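PDB 4R7F: uncharacterized protein from Parabacteroides merdae, which is of unknown function but has immunoglobulin-like beta-sandwich domains, the first of them resembling the opening domain of type 9 secretion system plug proteins. Local coordinates for residues 6-17 with 128-136. Sequence-based numbering, arbitrary orientation.
Sequences FTDVNSKQIKTL and QIIFTACFS
Leu17 lays its CD1 methyl over one face of the Phe131 ring, 3.9 Å from the ring centroid, a CH-pi contact in the tightly packed part, where strand 14-17 of the facing sheet lies over strand 129-138. Phe131 CG stands between its backbone N and carbonyl carbon (chi1 76°), which turns the ring toward strand 14-17; there Ile14 CG2 meets Phe131 CD2 at 3.9 Å, while Ile14 CD1 presses on Ile130 CD1. Branched aliphatic residues suit this place because their methyls fit around a flat ring. Next along the strand, Asp8 and Thr132 form an antiparallel hydrogen-bonded pair: Thr132 N gives a bond of 3.0 Å to Asp8 O, and Asp8 N returns one to Thr132 O. Asn10 N continues the pairing to Ile130 O at 2.8 Å.

Toward Phe6 the strand pairing gives way to a side-chain bond, for which a threonine hydroxyl is well suited. Thr7 OG1, held beside its own backbone N (chi1 -62°), accepts from Cys134 N at 2.9 Å, and a water joins the same hydroxyl to Cys134 O. Replacing Thr7 with valine would probably leave Cys134 N without this acceptor and break the water link. The side to which Asp8 and Thr132 point is looser and wetter, fit for polar residues: the exposed Asn10 amide reaches Thr132 OG1 through a second water, which accepts from ND2, and Thr132 OG1 also hydrogen-bonds Gln119 NE2. Asp8 turns its carboxylate away from strand 129-138 to a salt bridge with Lys321.

In the sandwich, strand 8-9 borders strand 129-138, whose other neighbours are strands 114-122 and 30-32; after the type I turn from Ser11 to Ile14, the chain joins the facing sheet as strand 14-21, alongside strand 39-46, from which Phe43 meets Phe131 edge-to-face.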
loop_
_atom_site.group_PDB
_atom_site.type_symbol
_atom_site.label_atom_id
_atom_site.label_comp_id
_atom_site.label_asym_id
_atom_site.label_seq_id
_atom_site.Cartn_x
_atom_site.Cartn_y
_atom_site.Cartn_z
ATOM N N PHE A 6 -18.474 -20.567 4.931
ATOM C CA PHE A 6 -18.119 -19.198 4.691
ATOM C C PHE A 6 -18.437 -18.424 5.925
ATOM O O PHE A 6 -19.295 -18.822 6.724
ATOM C CB PHE A 6 -18.854 -18.631 3.465
ATOM C CG PHE A 6 -20.352 -18.700 3.526
ATOM C CD1 PHE A 6 -21.033 -19.840 3.089
ATOM C CD2 PHE A 6 -21.088 -17.613 3.940
ATOM C CE1 PHE A 6 -22.416 -19.896 3.092
ATOM C CE2 PHE A 6 -22.492 -17.661 3.962
ATOM C CZ PHE A 6 -23.161 -18.799 3.538
ATOM N N THR A 7 -17.726 -17.336 6.115
ATOM C CA THR A 7 -17.989 -16.507 7.276
ATOM C C THR A 7 -19.385 -15.944 7.185
ATOM O O THR A 7 -19.714 -15.234 6.228
ATOM C CB THR A 7 -16.978 -15.394 7.368
ATOM O OG1 THR A 7 -15.684 -15.992 7.525
ATOM C CG2 THR A 7 -17.297 -14.458 8.561
ATOM N N ASP A 8 -20.192 -16.297 8.173
ATOM C CA ASP A 8 -21.605 -15.910 8.253
ATOM C C ASP A 8 -22.174 -16.031 9.678
ATOM O O ASP A 8 -21.719 -16.812 10.472
ATOM C CB ASP A 8 -22.409 -16.803 7.330
ATOM C CG ASP A 8 -23.771 -16.228 6.978
ATOM O OD1 ASP A 8 -23.991 -14.994 7.083
ATOM O OD2 ASP A 8 -24.630 -17.041 6.595
ATOM N N VAL A 9 -23.143 -15.197 9.999
ATOM C CA VAL A 9 -23.801 -15.201 11.283
ATOM C C VAL A 9 -25.212 -15.751 11.112
ATOM O O VAL A 9 -25.915 -15.328 10.229
ATOM C CB VAL A 9 -23.888 -13.772 11.835
ATOM C CG1 VAL A 9 -24.760 -13.713 13.091
ATOM C CG2 VAL A 9 -22.504 -13.265 12.140
ATOM N N ASN A 10 -25.619 -16.694 11.956
ATOM C CA ASN A 10 -26.925 -17.328 11.856
ATOM C C ASN A 10 -27.772 -17.093 13.098
ATOM O O ASN A 10 -28.701 -17.821 13.326
ATOM C CB ASN A 10 -26.770 -18.855 11.694
ATOM C CG ASN A 10 -25.715 -19.225 10.682
ATOM O OD1 ASN A 10 -25.879 -18.997 9.474
ATOM N ND2 ASN A 10 -24.605 -19.759 11.166
ATOM N N SER A 11 -27.402 -16.154 13.947
ATOM C CA SER A 11 -28.165 -15.893 15.148
ATOM C C SER A 11 -28.429 -14.423 15.249
ATOM O O SER A 11 -27.533 -13.632 15.032
ATOM C CB SER A 11 -27.407 -16.346 16.377
ATOM O OG SER A 11 -27.973 -15.775 17.551
ATOM N N LYS A 12 -29.652 -14.049 15.600
ATOM C CA LYS A 12 -29.979 -12.635 15.758
ATOM C C LYS A 12 -29.311 -11.985 16.966
ATOM O O LYS A 12 -29.277 -10.749 17.031
ATOM C CB LYS A 12 -31.464 -12.452 15.826
ATOM C CG LYS A 12 -32.140 -12.896 14.551
ATOM C CD LYS A 12 -33.639 -12.981 14.727
ATOM C CE LYS A 12 -34.335 -13.313 13.423
ATOM N NZ LYS A 12 -35.581 -14.069 13.676
ATOM N N GLN A 13 -28.815 -12.820 17.899
ATOM C CA GLN A 13 -28.158 -12.270 19.109
ATOM C C GLN A 13 -26.638 -12.030 18.916
ATOM O O GLN A 13 -26.009 -11.421 19.763
ATOM C CB GLN A 13 -28.423 -13.116 20.378
ATOM C CG GLN A 13 -29.865 -13.142 20.926
ATOM C CD GLN A 13 -30.466 -11.791 21.348
ATOM O OE1 GLN A 13 -30.521 -10.832 20.571
ATOM N NE2 GLN A 13 -30.998 -11.750 22.563
ATOM N N ILE A 14 -26.066 -12.424 17.782
ATOM C CA ILE A 14 -24.634 -12.261 17.504
ATOM C C ILE A 14 -24.432 -11.074 16.546
ATOM O O ILE A 14 -25.082 -10.984 15.507
ATOM C CB ILE A 14 -24.087 -13.593 16.867
ATOM C CG1 ILE A 14 -24.216 -14.766 17.848
ATOM C CG2 ILE A 14 -22.663 -13.472 16.337
ATOM C CD1 ILE A 14 -23.479 -14.565 19.151
ATOM N N LYS A 15 -23.519 -10.166 16.859
ATOM C CA LYS A 15 -23.282 -9.020 15.977
ATOM C C LYS A 15 -21.812 -8.757 15.885
ATOM O O LYS A 15 -21.039 -9.157 16.771
ATOM C CB LYS A 15 -23.955 -7.769 16.507
ATOM C CG LYS A 15 -25.458 -7.861 16.659
ATOM C CD LYS A 15 -26.155 -7.885 15.312
ATOM C CE LYS A 15 -27.664 -7.754 15.501
ATOM N NZ LYS A 15 -28.483 -8.546 14.531
ATOM N N THR A 16 -21.432 -8.108 14.787
ATOM C CA THR A 16 -20.108 -7.498 14.619
ATOM C C THR A 16 -19.046 -8.562 14.683
ATOM O O THR A 16 -18.009 -8.429 15.361
ATOM C CB THR A 16 -19.904 -6.370 15.661
ATOM O OG1 THR A 16 -21.077 -5.540 15.667
ATOM C CG2 THR A 16 -18.705 -5.532 15.333
ATOM N N LEU A 17 -19.326 -9.648 13.976
ATOM C CA LEU A 17 -18.337 -10.695 13.784
ATOM C C LEU A 17 -17.193 -10.166 12.926
ATOM O O LEU A 17 -17.414 -9.733 11.812
ATOM C CB LEU A 17 -18.950 -11.890 13.103
ATOM C CG LEU A 17 -18.000 -13.031 12.784
ATOM C CD1 LEU A 17 -17.476 -13.670 14.057
ATOM C CD2 LEU A 17 -18.745 -14.060 11.952
ATOM N N GLN A 128 -27.067 -26.456 17.144
ATOM C CA GLN A 128 -27.380 -25.187 16.464
ATOM C C GLN A 128 -26.140 -24.269 16.403
ATOM O O GLN A 128 -25.720 -23.626 17.372
ATOM C CB GLN A 128 -28.615 -24.487 17.047
ATOM C CG GLN A 128 -29.106 -23.269 16.249
ATOM C CD GLN A 128 -29.569 -23.546 14.812
ATOM O OE1 GLN A 128 -29.743 -24.692 14.382
ATOM N NE2 GLN A 128 -29.775 -22.473 14.065
ATOM N N ILE A 129 -25.544 -24.230 15.212
ATOM C CA ILE A 129 -24.397 -23.370 14.960
ATOM C C ILE A 129 -24.899 -21.938 14.854
ATOM O O ILE A 129 -25.778 -21.654 14.021
ATOM C CB ILE A 129 -23.670 -23.724 13.640
ATOM C CG1 ILE A 129 -23.142 -25.171 13.653
ATOM C CG2 ILE A 129 -22.521 -22.756 13.396
ATOM C CD1 ILE A 129 -22.406 -25.553 14.916
ATOM N N ILE A 130 -24.338 -21.048 15.687
ATOM C CA ILE A 130 -24.724 -19.647 15.667
ATOM C C ILE A 130 -23.931 -18.747 14.717
ATOM O O ILE A 130 -24.441 -17.701 14.298
ATOM C CB ILE A 130 -24.720 -19.002 17.074
ATOM C CG1 ILE A 130 -23.335 -18.974 17.691
ATOM C CG2 ILE A 130 -25.715 -19.714 17.982
ATOM C CD1 ILE A 130 -23.325 -18.242 19.007
ATOM N N PHE A 131 -22.675 -19.098 14.445
ATOM C CA PHE A 131 -21.912 -18.485 13.361
ATOM C C PHE A 131 -20.747 -19.367 12.965
ATOM O O PHE A 131 -20.338 -20.228 13.710
ATOM C CB PHE A 131 -21.452 -17.079 13.721
ATOM C CG PHE A 131 -20.288 -17.009 14.680
ATOM C CD1 PHE A 131 -18.990 -17.204 14.236
ATOM C CD2 PHE A 131 -20.491 -16.664 16.006
ATOM C CE1 PHE A 131 -17.912 -17.095 15.090
ATOM C CE2 PHE A 131 -19.417 -16.547 16.875
ATOM C CZ PHE A 131 -18.134 -16.766 16.424
ATOM N N THR A 132 -20.263 -19.140 11.763
ATOM C CA THR A 132 -19.045 -19.712 11.233
ATOM C C THR A 132 -18.064 -18.570 10.932
ATOM O O THR A 132 -18.445 -17.559 10.359
ATOM C CB THR A 132 -19.405 -20.474 9.961
ATOM O OG1 THR A 132 -20.371 -21.453 10.308
ATOM C CG2 THR A 132 -18.223 -21.165 9.363
ATOM N N ALA A 133 -16.818 -18.704 11.374
ATOM C CA ALA A 133 -15.752 -17.772 11.007
ATOM C C ALA A 133 -14.661 -18.511 10.263
ATOM O O ALA A 133 -14.199 -19.553 10.704
ATOM C CB ALA A 133 -15.178 -17.109 12.215
ATOM N N CYS A 134 -14.279 -17.980 9.106
ATOM C CA CYS A 134 -13.411 -18.687 8.169
ATOM C C CYS A 134 -12.097 -17.924 7.952
ATOM O O CYS A 134 -12.111 -16.704 7.777
ATOM C CB CYS A 134 -14.120 -18.818 6.817
ATOM S SG CYS A 134 -15.401 -20.064 6.725
ATOM N N PHE A 135 -10.983 -18.661 7.936
ATOM C CA PHE A 135 -9.654 -18.113 7.705
ATOM C C PHE A 135 -8.792 -19.213 7.108
ATOM O O PHE A 135 -9.163 -20.401 7.103
ATOM C CB PHE A 135 -9.017 -17.575 8.999
ATOM C CG PHE A 135 -8.776 -18.626 10.043
ATOM C CD1 PHE A 135 -9.756 -18.936 10.973
ATOM C CD2 PHE A 135 -7.574 -19.329 10.082
ATOM C CE1 PHE A 135 -9.544 -19.931 11.920
ATOM C CE2 PHE A 135 -7.353 -20.334 11.014
ATOM C CZ PHE A 135 -8.342 -20.630 11.937
ATOM N N SER A 136 -7.644 -18.824 6.587
ATOM C CA SER A 136 -6.769 -19.799 5.981
ATOM C C SER A 136 -5.392 -19.789 6.641
ATOM O O SER A 136 -4.938 -18.769 7.178
ATOM C CB SER A 136 -6.624 -19.506 4.494
ATOM O OG SER A 136 -7.860 -19.625 3.795
HETATM O O HOH W 1 -13.394 -14.729 6.765
HETATM O O HOH W 2 -22.723 -20.451 9.746
#